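Local coordinates for protein cytochrome P450 RhF (PDB 6RO8) that binds heme and, as the heme domain of a self-sufficient bacterial cytochrome P450, probably inserts oxygen into organic substrates, at residues 155-168 with 419-431. Sequence-based numbering, arbitrary orientation.
Sequences FIYKGRADLVQEML and SFRGPEALWTEWQ. With HIS (histidine), chain C.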
ATOM      1  N   PHE A 155     -22.044 -11.492 -11.184  1.00106.51           N
ATOM      2  CA  PHE A 155     -21.520 -11.236 -12.515  1.00109.43           C
ATOM      3  C   PHE A 155     -21.117 -12.494 -13.270  1.00115.09           C
ATOM      4  O   PHE A 155     -20.795 -12.400 -14.460  1.00118.86           O
ATOM      5  CB  PHE A 155     -20.337 -10.245 -12.445  1.00107.73           C
ATOM      6  CG  PHE A 155     -19.077 -10.780 -11.792  1.00104.41           C
ATOM      7  CD1 PHE A 155     -18.228 -11.650 -12.468  1.00101.08           C
ATOM      8  CD2 PHE A 155     -18.692 -10.332 -10.537  1.00105.75           C
ATOM      9  CE1 PHE A 155     -17.051 -12.099 -11.883  1.00 99.46           C
ATOM     10  CE2 PHE A 155     -17.514 -10.780  -9.949  1.00 99.90           C
ATOM     11  CZ  PHE A 155     -16.690 -11.659 -10.626  1.00 93.01           C
ATOM     12  N   ILE A 156     -21.145 -13.663 -12.628  1.00108.30           N
ATOM     13  CA  ILE A 156     -20.684 -14.875 -13.282  1.00102.54           C
ATOM     14  C   ILE A 156     -21.453 -15.120 -14.574  1.00113.21           C
ATOM     15  O   ILE A 156     -20.903 -15.683 -15.525  1.00116.10           O
ATOM     16  CB  ILE A 156     -20.820 -16.054 -12.302  1.00104.59           C
ATOM     17  CG1 ILE A 156     -20.384 -17.388 -12.917  1.00110.23           C
ATOM     18  CG2 ILE A 156     -22.268 -16.191 -11.851  1.00109.71           C
ATOM     19  CD1 ILE A 156     -19.000 -17.378 -13.464  1.00107.49           C
ATOM     20  N   TYR A 157     -22.706 -14.661 -14.650  1.00120.81           N
ATOM     21  CA  TYR A 157     -23.515 -14.903 -15.838  1.00124.52           C
ATOM     22  C   TYR A 157     -23.012 -14.121 -17.051  1.00121.90           C
ATOM     23  O   TYR A 157     -23.259 -14.532 -18.189  1.00125.89           O
ATOM     24  CB  TYR A 157     -24.970 -14.545 -15.547  1.00127.06           C
ATOM     25  CG  TYR A 157     -25.216 -13.067 -15.674  1.00131.32           C
ATOM     26  CD1 TYR A 157     -24.898 -12.202 -14.639  1.00127.70           C
ATOM     27  CD2 TYR A 157     -25.735 -12.528 -16.845  1.00135.96           C
ATOM     28  CE1 TYR A 157     -25.109 -10.846 -14.759  1.00131.22           C
ATOM     29  CE2 TYR A 157     -25.942 -11.176 -16.976  1.00135.32           C
ATOM     30  CZ  TYR A 157     -25.630 -10.335 -15.933  1.00132.93           C
ATOM     31  OH  TYR A 157     -25.841  -8.979 -16.071  1.00131.74           O
ATOM     32  N   LYS A 158     -22.335 -12.994 -16.843  1.00116.62           N
ATOM     33  CA  LYS A 158     -21.869 -12.188 -17.968  1.00117.88           C
ATOM     34  C   LYS A 158     -20.748 -12.897 -18.725  1.00118.14           C
ATOM     35  O   LYS A 158     -20.023 -13.730 -18.179  1.00117.75           O
ATOM     36  CB  LYS A 158     -21.362 -10.820 -17.495  1.00109.65           C
ATOM     37  CG  LYS A 158     -22.244 -10.123 -16.476  1.00111.31           C
ATOM     38  CD  LYS A 158     -21.846  -8.665 -16.310  1.00112.66           C
ATOM     39  CE  LYS A 158     -22.425  -8.066 -15.034  1.00110.89           C
ATOM     40  NZ  LYS A 158     -22.054  -6.628 -14.865  1.00108.54           N
ATOM     41  N   GLY A 159     -20.596 -12.539 -20.002  1.00117.20           N
ATOM     42  CA  GLY A 159     -19.424 -12.985 -20.739  1.00123.43           C
ATOM     43  C   GLY A 159     -18.120 -12.384 -20.239  1.00115.92           C
ATOM     44  O   GLY A 159     -17.092 -13.071 -20.189  1.00100.85           O
ATOM     45  N   ARG A 160     -18.142 -11.105 -19.872  1.00112.04           N
ATOM     46  CA  ARG A 160     -16.961 -10.357 -19.489  1.00114.78           C
ATOM     47  C   ARG A 160     -17.309  -9.501 -18.285  1.00117.40           C
ATOM     48  O   ARG A 160     -18.479  -9.359 -17.919  1.00123.48           O
ATOM     49  CB  ARG A 160     -16.452  -9.457 -20.626  1.00127.21           C
ATOM     50  CG  ARG A 160     -16.014 -10.191 -21.877  1.00133.80           C
ATOM     51  CD  ARG A 160     -15.048  -9.353 -22.706  1.00136.75           C
ATOM     52  NE  ARG A 160     -15.686  -8.841 -23.911  1.00148.60           N
ATOM     53  CZ  ARG A 160     -16.401  -7.722 -23.955  1.00151.67           C
ATOM     54  NH1 ARG A 160     -16.559  -6.995 -22.854  1.00143.84           N
ATOM     55  NH2 ARG A 160     -16.954  -7.330 -25.099  1.00155.86           N
ATOM     56  N   ALA A 161     -16.280  -8.908 -17.687  1.00107.87           N
ATOM     57  CA  ALA A 161     -16.451  -8.004 -16.559  1.00104.07           C
ATOM     58  C   ALA A 161     -15.118  -7.325 -16.307  1.00105.60           C
ATOM     59  O   ALA A 161     -14.070  -7.791 -16.761  1.00 98.85           O
ATOM     60  CB  ALA A 161     -16.929  -8.735 -15.298  1.00 98.73           C
ATOM     61  N   ASP A 162     -15.170  -6.199 -15.608  1.00107.37           N
ATOM     62  CA  ASP A 162     -13.974  -5.539 -15.100  1.00 95.88           C
ATOM     63  C   ASP A 162     -13.963  -5.867 -13.613  1.00 92.10           C
ATOM     64  O   ASP A 162     -14.735  -5.300 -12.833  1.00 88.42           O
ATOM     65  CB  ASP A 162     -14.007  -4.041 -15.405  1.00 94.58           C
ATOM     66  CG  ASP A 162     -13.140  -3.211 -14.475  1.00 95.96           C
ATOM     67  OD1 ASP A 162     -12.129  -3.710 -13.931  1.00 97.58           O
ATOM     68  OD2 ASP A 162     -13.494  -2.036 -14.283  1.00 98.88           O
ATOM     69  N   LEU A 163     -13.109  -6.826 -13.232  1.00 84.70           N
ATOM     70  CA  LEU A 163     -13.113  -7.305 -11.855  1.00 81.07           C
ATOM     71  C   LEU A 163     -12.917  -6.170 -10.866  1.00 83.42           C
ATOM     72  O   LEU A 163     -13.419  -6.247  -9.739  1.00 90.78           O
ATOM     73  CB  LEU A 163     -12.031  -8.363 -11.647  1.00 76.93           C
ATOM     74  CG  LEU A 163     -12.181  -9.603 -12.530  1.00 81.24           C
ATOM     75  CD1 LEU A 163     -11.151 -10.690 -12.206  1.00 74.75           C
ATOM     76  CD2 LEU A 163     -13.609 -10.160 -12.495  1.00 82.16           C
ATOM     77  N   VAL A 164     -12.184  -5.120 -11.255  1.00 78.70           N
ATOM     78  CA  VAL A 164     -11.992  -3.990 -10.349  1.00 87.30           C
ATOM     79  C   VAL A 164     -13.345  -3.434  -9.928  1.00 87.19           C
ATOM     80  O   VAL A 164     -13.662  -3.343  -8.735  1.00 90.36           O
ATOM     81  CB  VAL A 164     -11.115  -2.901 -10.999  1.00 81.11           C
ATOM     82  CG1 VAL A 164     -11.102  -1.655 -10.123  1.00 64.98           C
ATOM     83  CG2 VAL A 164      -9.694  -3.406 -11.226  1.00 77.52           C
ATOM     84  N   GLN A 165     -14.181  -3.104 -10.910  1.00 81.85           N
ATOM     85  CA  GLN A 165     -15.483  -2.522 -10.623  1.00 93.76           C
ATOM     86  C   GLN A 165     -16.481  -3.531 -10.068  1.00 93.28           C
ATOM     87  O   GLN A 165     -17.372  -3.138  -9.311  1.00 93.32           O
ATOM     88  CB  GLN A 165     -16.045  -1.842 -11.874  1.00 89.76           C
ATOM     89  CG  GLN A 165     -16.919  -0.635 -11.548  1.00109.38           C
ATOM     90  CD  GLN A 165     -16.301   0.296 -10.495  1.00121.42           C
ATOM     91  OE1 GLN A 165     -16.972   0.688  -9.528  1.00124.89           O
ATOM     92  NE2 GLN A 165     -15.018   0.653 -10.680  1.00116.31           N
ATOM     93  N   GLU A 166     -16.337  -4.819 -10.374  1.00 85.80           N
ATOM     94  CA  GLU A 166     -17.288  -5.773  -9.812  1.00 97.10           C
ATOM     95  C   GLU A 166     -17.008  -6.051  -8.341  1.00 99.14           C
ATOM     96  O   GLU A 166     -17.945  -6.147  -7.541  1.00107.82           O
ATOM     97  CB  GLU A 166     -17.289  -7.087 -10.605  1.00 98.88           C
ATOM     98  CG  GLU A 166     -17.416  -6.912 -12.115  1.00103.32           C
ATOM     99  CD  GLU A 166     -18.852  -6.710 -12.583  1.00105.01           C
ATOM    100  OE1 GLU A 166     -19.037  -6.256 -13.747  1.00102.38           O
ATOM    101  OE2 GLU A 166     -19.780  -7.012 -11.795  1.00 99.72           O
ATOM    102  N   MET A 167     -15.743  -6.181  -7.955  1.00 91.08           N
ATOM    103  CA  MET A 167     -15.492  -6.662  -6.602  1.00 87.55           C
ATOM    104  C   MET A 167     -14.181  -6.150  -6.006  1.00 87.44           C
ATOM    105  O   MET A 167     -14.082  -5.994  -4.780  1.00 82.42           O
ATOM    106  CB  MET A 167     -15.500  -8.207  -6.566  1.00 75.93           C
ATOM    107  CG  MET A 167     -14.489  -8.872  -7.510  1.00 83.43           C
ATOM    108  SD  MET A 167     -14.569 -10.675  -7.598  1.00 90.93           S
ATOM    109  CE  MET A 167     -15.095 -11.108  -5.982  1.00 95.25           C
ATOM    110  N   LEU A 168     -13.186  -5.837  -6.850  1.00 85.70           N
ATOM    111  CA  LEU A 168     -11.819  -5.777  -6.334  1.00 80.83           C
ATOM    112  C   LEU A 168     -11.573  -4.554  -5.446  1.00 79.46           C
ATOM    113  O   LEU A 168     -10.763  -4.638  -4.522  1.00 77.33           O
ATOM    114  CB  LEU A 168     -10.805  -5.855  -7.484  1.00 75.69           C
ATOM    115  CG  LEU A 168     -10.536  -7.275  -8.044  1.00 76.09           C
ATOM    116  CD1 LEU A 168      -9.327  -7.300  -8.967  1.00 67.67           C
ATOM    117  CD2 LEU A 168     -10.413  -8.394  -6.969  1.00 71.55           C
ATOM    118  N   SER A 419       4.337   5.433  -4.852  1.00 63.12           N
ATOM    119  CA  SER A 419       4.399   4.390  -3.840  1.00 58.62           C
ATOM    120  C   SER A 419       3.392   3.263  -4.032  1.00 62.80           C
ATOM    121  O   SER A 419       3.688   2.116  -3.676  1.00 59.14           O
ATOM    122  CB  SER A 419       4.193   5.012  -2.457  1.00 50.33           C
ATOM    123  OG  SER A 419       5.355   5.755  -2.118  1.00 59.68           O
ATOM    124  N   PHE A 420       2.220   3.548  -4.585  1.00 59.88           N
ATOM    125  CA  PHE A 420       1.190   2.542  -4.752  1.00 65.38           C
ATOM    126  C   PHE A 420       1.014   2.221  -6.232  1.00 72.74           C
ATOM    127  O   PHE A 420       1.256   3.061  -7.099  1.00 72.71           O
ATOM    128  CB  PHE A 420      -0.122   3.006  -4.115  1.00 62.71           C
ATOM    129  CG  PHE A 420       0.016   3.362  -2.665  1.00 61.43           C
ATOM    130  CD1 PHE A 420      -0.074   2.390  -1.691  1.00 67.44           C
ATOM    131  CD2 PHE A 420       0.241   4.665  -2.272  1.00 63.46           C
ATOM    132  CE1 PHE A 420       0.050   2.712  -0.353  1.00 67.95           C
ATOM    133  CE2 PHE A 420       0.361   4.986  -0.937  1.00 68.10           C
ATOM    134  CZ  PHE A 420       0.270   4.007   0.022  1.00 65.48           C
ATOM    135  N   ARG A 421       0.626   0.975  -6.512  1.00 74.94           N
ATOM    136  CA  ARG A 421       0.606   0.476  -7.885  1.00 72.40           C
ATOM    137  C   ARG A 421      -0.442  -0.619  -8.048  1.00 76.19           C
ATOM    138  O   ARG A 421      -0.390  -1.663  -7.381  1.00 65.94           O
ATOM    139  CB  ARG A 421       1.981  -0.045  -8.306  1.00 61.53           C
ATOM    140  CG  ARG A 421       2.027  -0.358  -9.777  1.00 65.15           C
ATOM    141  CD  ARG A 421       3.426  -0.637 -10.296  1.00 67.75           C
ATOM    142  NE  ARG A 421       3.376  -0.992 -11.715  1.00 77.05           N
ATOM    143  CZ  ARG A 421       3.262  -0.113 -12.711  1.00 82.60           C
ATOM    144  NH1 ARG A 421       3.214   1.189 -12.459  1.00 79.03           N
ATOM    145  NH2 ARG A 421       3.215  -0.532 -13.972  1.00 88.74           N
ATOM    146  N   GLY A 422      -1.385  -0.374  -8.952  1.00 73.87           N
ATOM    147  CA  GLY A 422      -2.318  -1.372  -9.401  1.00 63.12           C
ATOM    148  C   GLY A 422      -3.074  -0.822 -10.588  1.00 66.75           C
ATOM    149  O   GLY A 422      -3.209   0.392 -10.757  1.00 60.50           O
ATOM    150  N   PRO A 423      -3.566  -1.706 -11.448  1.00 71.18           N
ATOM    151  CA  PRO A 423      -4.270  -1.247 -12.650  1.00 68.37           C
ATOM    152  C   PRO A 423      -5.658  -0.730 -12.290  1.00 73.21           C
ATOM    153  O   PRO A 423      -6.324  -1.259 -11.399  1.00 76.16           O
ATOM    154  CB  PRO A 423      -4.349  -2.510 -13.510  1.00 73.01           C
ATOM    155  CG  PRO A 423      -4.416  -3.640 -12.482  1.00 81.81           C
ATOM    156  CD  PRO A 423      -3.623  -3.171 -11.273  1.00 74.28           C
ATOM    157  N   GLU A 424      -6.090   0.325 -12.990  1.00 73.87           N
ATOM    158  CA  GLU A 424      -7.397   0.914 -12.696  1.00 81.38           C
ATOM    159  C   GLU A 424      -8.540  -0.006 -13.123  1.00 88.21           C
ATOM    160  O   GLU A 424      -9.588  -0.049 -12.468  1.00 81.51           O
ATOM    161  CB  GLU A 424      -7.522   2.273 -13.375  1.00 75.47           C
ATOM    162  CG  GLU A 424      -6.286   3.085 -13.200  1.00 88.81           C
ATOM    163  CD  GLU A 424      -6.553   4.561 -13.167  1.00 96.49           C
ATOM    164  OE1 GLU A 424      -6.149   5.250 -14.127  1.00 94.96           O
ATOM    165  OE2 GLU A 424      -7.160   5.023 -12.179  1.00103.40           O
ATOM    166  N   ALA A 425      -8.359  -0.737 -14.218  1.00 82.29           N
ATOM    167  CA  ALA A 425      -9.319  -1.728 -14.663  1.00 76.17           C
ATOM    168  C   ALA A 425      -8.624  -3.074 -14.825  1.00 78.82           C
ATOM    169  O   ALA A 425      -7.402  -3.147 -15.004  1.00 75.91           O
ATOM    170  CB  ALA A 425      -9.975  -1.306 -15.985  1.00 71.09           C
ATOM    171  N   LEU A 426      -9.419  -4.149 -14.748  1.00 71.09           N
ATOM    172  CA  LEU A 426      -8.939  -5.514 -14.980  1.00 73.04           C
ATOM    173  C   LEU A 426     -10.005  -6.231 -15.821  1.00 82.76           C
ATOM    174  O   LEU A 426     -10.853  -6.961 -15.300  1.00 89.85           O
ATOM    175  CB  LEU A 426      -8.658  -6.244 -13.662  1.00 65.26           C
ATOM    176  CG  LEU A 426      -7.755  -7.478 -13.787  1.00 74.43           C
ATOM    177  CD1 LEU A 426      -6.342  -7.109 -14.243  1.00 76.42           C
ATOM    178  CD2 LEU A 426      -7.714  -8.303 -12.502  1.00 73.03           C
ATOM    179  N   TRP A 427      -9.963  -6.024 -17.135  1.00 81.61           N
ATOM    180  CA  TRP A 427     -10.977  -6.586 -18.020  1.00 88.67           C
ATOM    181  C   TRP A 427     -10.672  -8.046 -18.349  1.00 87.73           C
ATOM    182  O   TRP A 427      -9.529  -8.425 -18.621  1.00 86.05           O
ATOM    183  CB  TRP A 427     -11.098  -5.743 -19.293  1.00 92.29           C
ATOM    184  CG  TRP A 427     -12.041  -4.606 -19.086  1.00 93.69           C
ATOM    185  CD1 TRP A 427     -11.721  -3.293 -18.912  1.00 91.65           C
ATOM    186  CD2 TRP A 427     -13.469  -4.687 -18.980  1.00 93.25           C
ATOM    187  NE1 TRP A 427     -12.864  -2.548 -18.718  1.00 91.57           N
ATOM    188  CE2 TRP A 427     -13.949  -3.384 -18.761  1.00 93.44           C
ATOM    189  CE3 TRP A 427     -14.388  -5.734 -19.068  1.00 92.38           C
ATOM    190  CZ2 TRP A 427     -15.301  -3.103 -18.619  1.00 93.26           C
ATOM    191  CZ3 TRP A 427     -15.731  -5.454 -18.920  1.00 95.99           C
ATOM    192  CH2 TRP A 427     -16.175  -4.152 -18.700  1.00 97.96           C
ATOM    193  N   THR A 428     -11.714  -8.861 -18.344  1.00 96.65           N
ATOM    194  CA  THR A 428     -11.548 -10.294 -18.171  1.00101.37           C
ATOM    195  C   THR A 428     -12.782 -11.012 -18.702  1.00100.83           C
ATOM    196  O   THR A 428     -13.893 -10.475 -18.641  1.00106.27           O
ATOM    197  CB  THR A 428     -11.300 -10.591 -16.690  1.00 97.98           C
ATOM    198  OG1 THR A 428     -11.269 -12.000 -16.471  1.00106.92           O
ATOM    199  CG2 THR A 428     -12.385 -10.003 -15.875  1.00 94.78           C
ATOM    200  N   GLU A 429     -12.582 -12.213 -19.250  1.00 90.72           N
ATOM    201  CA  GLU A 429     -13.639 -12.890 -19.993  1.00100.35           C
ATOM    202  C   GLU A 429     -13.594 -14.397 -19.773  1.00103.98           C
ATOM    203  O   GLU A 429     -12.580 -14.951 -19.339  1.00109.36           O
ATOM    204  CB  GLU A 429     -13.531 -12.621 -21.491  1.00108.47           C
ATOM    205  CG  GLU A 429     -12.166 -12.932 -22.075  1.00114.58           C
ATOM    206  CD  GLU A 429     -12.075 -12.568 -23.546  1.00122.88           C
ATOM    207  OE1 GLU A 429     -13.037 -11.961 -24.061  1.00127.01           O
ATOM    208  OE2 GLU A 429     -11.048 -12.889 -24.184  1.00126.20           O
ATOM    209  N   TRP A 430     -14.701 -15.064 -20.112  1.00108.37           N
ATOM    210  CA  TRP A 430     -14.844 -16.514 -19.931  1.00109.03           C
ATOM    211  C   TRP A 430     -16.087 -17.013 -20.674  1.00109.91           C
ATOM    212  O   TRP A 430     -16.680 -16.292 -21.485  1.00110.64           O
ATOM    213  CB  TRP A 430     -14.921 -16.873 -18.451  1.00106.51           C
ATOM    214  CG  TRP A 430     -16.149 -16.354 -17.702  1.00111.20           C
ATOM    215  CD1 TRP A 430     -17.211 -17.094 -17.267  1.00108.79           C
ATOM    216  CD2 TRP A 430     -16.399 -15.006 -17.256  1.00110.38           C
ATOM    217  NE1 TRP A 430     -18.109 -16.295 -16.597  1.00107.42           N
ATOM    218  CE2 TRP A 430     -17.638 -15.009 -16.582  1.00107.26           C
ATOM    219  CE3 TRP A 430     -15.704 -13.799 -17.377  1.00 98.97           C
ATOM    220  CZ2 TRP A 430     -18.188 -13.853 -16.019  1.00107.48           C
ATOM    221  CZ3 TRP A 430     -16.259 -12.649 -16.828  1.00 95.06           C
ATOM    222  CH2 TRP A 430     -17.484 -12.686 -16.156  1.00104.04           C
ATOM    223  N   GLN A 431     -16.481 -18.255 -20.379  1.00110.55           N
ATOM    224  CA  GLN A 431     -17.672 -18.894 -20.952  1.00110.45           C
ATOM    225  C   GLN A 431     -18.961 -18.133 -20.643  1.00112.26           C
ATOM    226  O   GLN A 431     -19.717 -18.512 -19.739  1.00107.91           O
ATOM    227  CB  GLN A 431     -17.812 -20.323 -20.434  1.00113.23           C
ATOM    228  CG  GLN A 431     -19.006 -21.077 -21.034  1.00136.17           C
ATOM    229  CD  GLN A 431     -19.786 -21.886 -19.997  1.00140.57           C
ATOM    230  OE1 GLN A 431     -19.563 -23.088 -19.827  1.00139.84           O
ATOM    231  NE2 GLN A 431     -20.700 -21.219 -19.293  1.00138.79           N
TER
HETATM  232  N   HIS C 501      -1.148   3.578   3.175  1.00 91.48           N
HETATM  233  CA  HIS C 501      -0.298   2.400   3.039  1.00 87.65           C
HETATM  234  C   HIS C 501      -1.132   1.133   2.874  1.00 68.61           C
HETATM  235  O   HIS C 501      -0.574   0.027   2.865  1.00 90.70           O
HETATM  236  CB  HIS C 501       0.628   2.265   4.248  1.00 95.53           C
HETATM  237  CG  HIS C 501      -0.030   2.588   5.553  1.00 93.53           C
HETATM  238  ND1 HIS C 501       0.011   1.736   6.638  1.00 88.75           N
HETATM  239  CD2 HIS C 501      -0.749   3.665   5.948  1.00 92.01           C
HETATM  240  CE1 HIS C 501      -0.653   2.279   7.645  1.00 88.25           C
HETATM  241  NE2 HIS C 501      -1.123   3.449   7.252  1.00 91.70           N
HETATM  242  OXT HIS C 501      -2.356   1.195   2.750  1.00 85.21           O
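Asp162, the N-cap of helix 163-168, meets Trp427 and Leu426 with different parts of its side chain. Asp162 CB sits over the face of the Trp427 indole, 3.6 Å from the centroid of its six-membered ring and 17° off the normal, which qualifies as a CH-pi contact. CG lies anti to the backbone N (chi1 157°), which turns the carboxylate toward Ala425 and Leu426. Asp162 OD1 accepts from Leu426 N at 2.9 Å, an almost straight bond (174°) that arrives from above the carboxylate plane; the same oxygen takes a weak capping bond from Val164 N. Asp162 OD2 lies 4.0 Å from Ala425 CB. The hydrogen-bonded pair Ala161-Thr428, flanked by the non-hydrogen-bonded pairs Arg160-Glu429 and Asp162-Trp427, defines an antiparallel sheet, which strand 406-407 extends beyond 427-429; it is part of the P450 fold of the heme domain, the Leu168 side chain lying about 12 Å from the heme. On the Ala161 side, Leu163 CG packs on Thr428 CG2 (3.4 Å). Farther along, the Trp430 indole carries Gly159 O over one face, and Trp430 NE1 donates in the ring plane to Ile156 O at 3.1 Å, while Phe155 CD1 approaches Trp430 CH2 at 3.9 Å, the two side chains crossing nearly perpendicularly.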